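Local atomic coordinates of phosphorylated carbohydrates phosphatase TM_1254 (Thermotoga maritima msb8, PDB entry 3KBB), a protein that dephosphorylates phosphorylated sugars such as erythrose 4-phosphate and fructose 6-phosphate with the help of a divalent metal ion, most actively cobalt. Residues A[19-30]-A[70-81]. Sequence-based numbering, arbitrary orientation.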
# COMPACT_ATOMS: atom_id res chain seq x y z
N TYR A 19 -2.72 11.53 -4.94
CA TYR A 19 -4.05 11.95 -4.50
C TYR A 19 -4.31 13.42 -4.78
O TYR A 19 -5.44 13.78 -5.12
CB TYR A 19 -4.25 11.63 -3.03
CG TYR A 19 -4.85 10.26 -2.86
CD1 TYR A 19 -4.14 9.12 -3.26
CD2 TYR A 19 -6.12 10.10 -2.32
CE1 TYR A 19 -4.69 7.85 -3.12
CE2 TYR A 19 -6.69 8.83 -2.19
CZ TYR A 19 -5.95 7.71 -2.58
OH TYR A 19 -6.51 6.47 -2.45
N PHE A 20 -3.29 14.26 -4.64
CA PHE A 20 -3.47 15.68 -4.90
C PHE A 20 -3.96 15.90 -6.33
O PHE A 20 -5.00 16.53 -6.53
CB PHE A 20 -2.22 16.53 -4.59
CG PHE A 20 -2.40 17.97 -4.97
CD1 PHE A 20 -3.17 18.81 -4.16
CD2 PHE A 20 -1.86 18.47 -6.15
CE1 PHE A 20 -3.38 20.16 -4.53
CE2 PHE A 20 -2.05 19.80 -6.52
CZ PHE A 20 -2.82 20.63 -5.71
N GLU A 21 -3.24 15.36 -7.31
CA GLU A 21 -3.65 15.49 -8.70
C GLU A 21 -5.06 14.95 -8.99
O GLU A 21 -5.85 15.59 -9.72
CB GLU A 21 -2.59 14.90 -9.66
CG GLU A 21 -2.95 15.04 -11.12
CD GLU A 21 -3.21 16.49 -11.54
OE1 GLU A 21 -2.72 17.43 -10.86
OE2 GLU A 21 -3.89 16.67 -12.58
N ALA A 22 -5.40 13.80 -8.41
CA ALA A 22 -6.74 13.23 -8.58
C ALA A 22 -7.82 14.19 -8.05
O ALA A 22 -8.81 14.47 -8.74
CB ALA A 22 -6.84 11.87 -7.85
N TYR A 23 -7.61 14.70 -6.84
CA TYR A 23 -8.60 15.59 -6.22
C TYR A 23 -8.61 16.98 -6.89
O TYR A 23 -9.66 17.61 -7.02
CB TYR A 23 -8.38 15.73 -4.72
CG TYR A 23 -8.66 14.48 -3.90
CD1 TYR A 23 -9.18 13.32 -4.49
CD2 TYR A 23 -8.47 14.49 -2.53
CE1 TYR A 23 -9.44 12.16 -3.71
CE2 TYR A 23 -8.74 13.37 -1.76
CZ TYR A 23 -9.23 12.22 -2.35
OH TYR A 23 -9.46 11.14 -1.53
N ARG A 24 -7.43 17.41 -7.35
CA ARG A 24 -7.32 18.66 -8.13
C ARG A 24 -8.13 18.57 -9.42
O ARG A 24 -8.85 19.52 -9.78
CB ARG A 24 -5.84 18.99 -8.39
CG ARG A 24 -5.59 20.45 -8.88
CD ARG A 24 -4.27 20.60 -9.65
NE ARG A 24 -4.28 19.80 -10.86
CZ ARG A 24 -4.87 20.15 -12.00
NH1 ARG A 24 -5.45 21.36 -12.11
NH2 ARG A 24 -4.83 19.33 -13.04
N ARG A 25 -8.03 17.45 -10.13
CA ARG A 25 -8.84 17.21 -11.33
C ARG A 25 -10.35 17.17 -11.07
O ARG A 25 -11.14 17.66 -11.89
CB ARG A 25 -8.43 15.91 -12.01
CG ARG A 25 -7.10 16.02 -12.73
CD ARG A 25 -6.79 14.73 -13.50
NE ARG A 25 -5.40 14.66 -13.97
CZ ARG A 25 -4.99 13.83 -14.93
NH1 ARG A 25 -5.87 13.01 -15.52
NH2 ARG A 25 -3.72 13.82 -15.30
N VAL A 26 -10.74 16.56 -9.95
CA VAL A 26 -12.15 16.55 -9.56
C VAL A 26 -12.63 18.00 -9.42
O VAL A 26 -13.62 18.38 -10.06
CB VAL A 26 -12.38 15.82 -8.24
CG1 VAL A 26 -13.85 15.97 -7.80
CG2 VAL A 26 -12.00 14.38 -8.41
N ALA A 27 -11.90 18.79 -8.63
CA ALA A 27 -12.28 20.18 -8.37
C ALA A 27 -12.35 20.92 -9.70
O ALA A 27 -13.32 21.67 -9.98
CB ALA A 27 -11.28 20.82 -7.46
N GLU A 28 -11.33 20.72 -10.54
CA GLU A 28 -11.25 21.37 -11.84
C GLU A 28 -12.44 21.00 -12.73
O GLU A 28 -12.96 21.84 -13.49
CB GLU A 28 -9.91 21.01 -12.51
CG GLU A 28 -9.77 21.47 -13.92
CD GLU A 28 -8.42 21.15 -14.50
OE1 GLU A 28 -7.42 21.79 -14.09
OE2 GLU A 28 -8.36 20.28 -15.36
N SER A 29 -12.91 19.76 -12.64
CA SER A 29 -14.05 19.32 -13.45
C SER A 29 -15.34 20.07 -13.06
O SER A 29 -16.27 20.14 -13.87
CB SER A 29 -14.26 17.77 -13.39
OG SER A 29 -14.85 17.37 -12.17
N TYR A 30 -15.39 20.58 -11.83
CA TYR A 30 -16.51 21.41 -11.35
C TYR A 30 -16.25 22.93 -11.43
O TYR A 30 -17.00 23.76 -10.80
CB TYR A 30 -16.80 21.07 -9.90
CG TYR A 30 -17.47 19.74 -9.67
CD1 TYR A 30 -18.84 19.56 -9.96
CD2 TYR A 30 -16.77 18.69 -9.11
CE1 TYR A 30 -19.47 18.33 -9.71
CE2 TYR A 30 -17.40 17.46 -8.84
CZ TYR A 30 -18.74 17.29 -9.15
OH TYR A 30 -19.33 16.06 -8.88
N ARG A 70 -17.16 10.84 -9.64
CA ARG A 70 -16.17 11.68 -10.32
C ARG A 70 -14.80 11.45 -9.71
O ARG A 70 -13.80 11.36 -10.43
CB ARG A 70 -16.55 13.15 -10.19
CG ARG A 70 -17.79 13.55 -10.98
CD ARG A 70 -17.48 13.92 -12.42
NE ARG A 70 -17.21 15.34 -12.58
CZ ARG A 70 -18.13 16.30 -12.66
NH1 ARG A 70 -19.42 16.01 -12.58
NH2 ARG A 70 -17.75 17.56 -12.80
N VAL A 71 -14.75 11.37 -8.39
CA VAL A 71 -13.52 11.04 -7.70
C VAL A 71 -12.98 9.69 -8.21
O VAL A 71 -11.79 9.55 -8.53
CB VAL A 71 -13.72 11.01 -6.18
CG1 VAL A 71 -12.49 10.50 -5.49
CG2 VAL A 71 -14.08 12.42 -5.67
N HIS A 72 -13.89 8.72 -8.32
CA HIS A 72 -13.53 7.39 -8.81
C HIS A 72 -12.88 7.48 -10.20
O HIS A 72 -11.79 6.94 -10.42
CB HIS A 72 -14.76 6.48 -8.78
CG HIS A 72 -14.50 5.07 -9.21
ND1 HIS A 72 -13.67 4.22 -8.52
CD2 HIS A 72 -14.97 4.37 -10.27
CE1 HIS A 72 -13.64 3.05 -9.13
NE2 HIS A 72 -14.42 3.11 -10.19
N GLU A 73 -13.55 8.19 -11.11
CA GLU A 73 -13.09 8.40 -12.48
C GLU A 73 -11.71 9.09 -12.57
O GLU A 73 -10.83 8.65 -13.33
CB GLU A 73 -14.14 9.20 -13.26
CG GLU A 73 -13.66 9.80 -14.60
CD GLU A 73 -14.70 10.66 -15.30
OE1 GLU A 73 -15.23 11.62 -14.68
OE2 GLU A 73 -14.99 10.38 -16.49
N GLU A 74 -11.54 10.17 -11.81
CA GLU A 74 -10.28 10.92 -11.83
C GLU A 74 -9.10 10.14 -11.24
O GLU A 74 -7.98 10.23 -11.75
CB GLU A 74 -10.44 12.29 -11.15
CG GLU A 74 -11.52 13.20 -11.77
CD GLU A 74 -11.26 13.64 -13.23
OE1 GLU A 74 -10.28 13.18 -13.89
OE2 GLU A 74 -12.09 14.46 -13.71
N LYS A 75 -9.34 9.37 -10.17
CA LYS A 75 -8.30 8.51 -9.61
C LYS A 75 -7.82 7.46 -10.63
O LYS A 75 -6.63 7.21 -10.75
CB LYS A 75 -8.77 7.84 -8.32
CG LYS A 75 -8.83 8.78 -7.14
CD LYS A 75 -9.42 8.13 -5.88
CE LYS A 75 -8.39 7.25 -5.15
NZ LYS A 75 -8.93 6.80 -3.84
N LYS A 76 -8.76 6.87 -11.37
CA LYS A 76 -8.42 5.87 -12.38
C LYS A 76 -7.50 6.46 -13.43
O LYS A 76 -6.50 5.85 -13.79
CB LYS A 76 -9.69 5.32 -13.05
CG LYS A 76 -10.40 4.23 -12.25
CD LYS A 76 -9.56 2.95 -12.15
CE LYS A 76 -10.41 1.69 -12.00
NZ LYS A 76 -11.24 1.69 -10.76
N ARG A 77 -7.85 7.65 -13.91
CA ARG A 77 -7.10 8.34 -14.95
C ARG A 77 -5.71 8.70 -14.47
O ARG A 77 -4.73 8.44 -15.16
CB ARG A 77 -7.83 9.60 -15.37
CG ARG A 77 -9.14 9.35 -16.10
CD ARG A 77 -9.68 10.64 -16.69
NE ARG A 77 -11.13 10.65 -16.81
CZ ARG A 77 -11.82 10.11 -17.82
NH1 ARG A 77 -11.20 9.49 -18.82
NH2 ARG A 77 -13.15 10.18 -17.82
N VAL A 78 -5.65 9.33 -13.29
CA VAL A 78 -4.38 9.74 -12.72
C VAL A 78 -3.49 8.51 -12.48
O VAL A 78 -2.31 8.53 -12.85
CB VAL A 78 -4.57 10.59 -11.42
CG1 VAL A 78 -3.23 10.92 -10.77
CG2 VAL A 78 -5.32 11.89 -11.74
N PHE A 79 -4.06 7.46 -11.87
CA PHE A 79 -3.25 6.27 -11.51
C PHE A 79 -2.78 5.61 -12.79
O PHE A 79 -1.59 5.29 -12.95
CB PHE A 79 -4.04 5.28 -10.65
CG PHE A 79 -4.28 5.73 -9.23
CD1 PHE A 79 -3.89 6.99 -8.78
CD2 PHE A 79 -4.92 4.88 -8.34
CE1 PHE A 79 -4.14 7.41 -7.47
CE2 PHE A 79 -5.19 5.30 -7.03
CZ PHE A 79 -4.78 6.55 -6.59
N SER A 80 -3.71 5.45 -13.71
CA SER A 80 -3.38 4.89 -15.01
C SER A 80 -2.25 5.67 -15.67
O SER A 80 -1.30 5.08 -16.18
CB SER A 80 -4.63 4.83 -15.90
OG SER A 80 -4.24 4.70 -17.26
N GLU A 81 -2.33 7.00 -15.64
CA GLU A 81 -1.31 7.83 -16.28
C GLU A 81 0.02 7.83 -15.52
O GLU A 81 1.10 7.69 -16.13
CB GLU A 81 -1.81 9.28 -16.47
CG GLU A 81 -0.96 10.10 -17.48
CD GLU A 81 -1.11 11.61 -17.33
OE1 GLU A 81 -2.24 12.11 -17.09
OE2 GLU A 81 -0.07 12.31 -17.44
O HOH W 1 -8.96 13.69 -16.41
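R25 leaves its helix with CG anti to the carbonyl carbon (chi1 -73°) and runs extended to NE, across V78 and on to E81; R70 instead folds back at chi2 and chi3, which lays its guanidinium flat on the Y30 ring, centres 3.9 Å apart, a cation-pi stack. From there R70 grips S29 OG side-on with NE and NH2 (3.1 and 3.0 Å), and that hydroxyl in turn donates to V26 O. R25 sits as a knob among E74, R77, V78 and E81: V78 CG2 covers one guanidinium face, E21 OE2 takes NE in plane, and NH2 reaches E81 OE1 at 2.9 Å in a salt bridge. A leucine at R25 would probably leave E81 without its partner across the contact and E21 with R24 alone. On the flank away from the two arginine ends, V26 CG2 packs on E74 CG (3.6 Å) and V71, and A22 CB meets K75 CG. K75 NZ donates to Y19 OH at 2.8 Å and also pairs with E47. Helices 19-29 and 64-82, their local axes 8.4 Å apart and crossing at 132°, belong to the helical cap of this HAD phosphatase, apart from its parallel sheet; helix 47-57 packs against both through L51, which touches Y23 and V71.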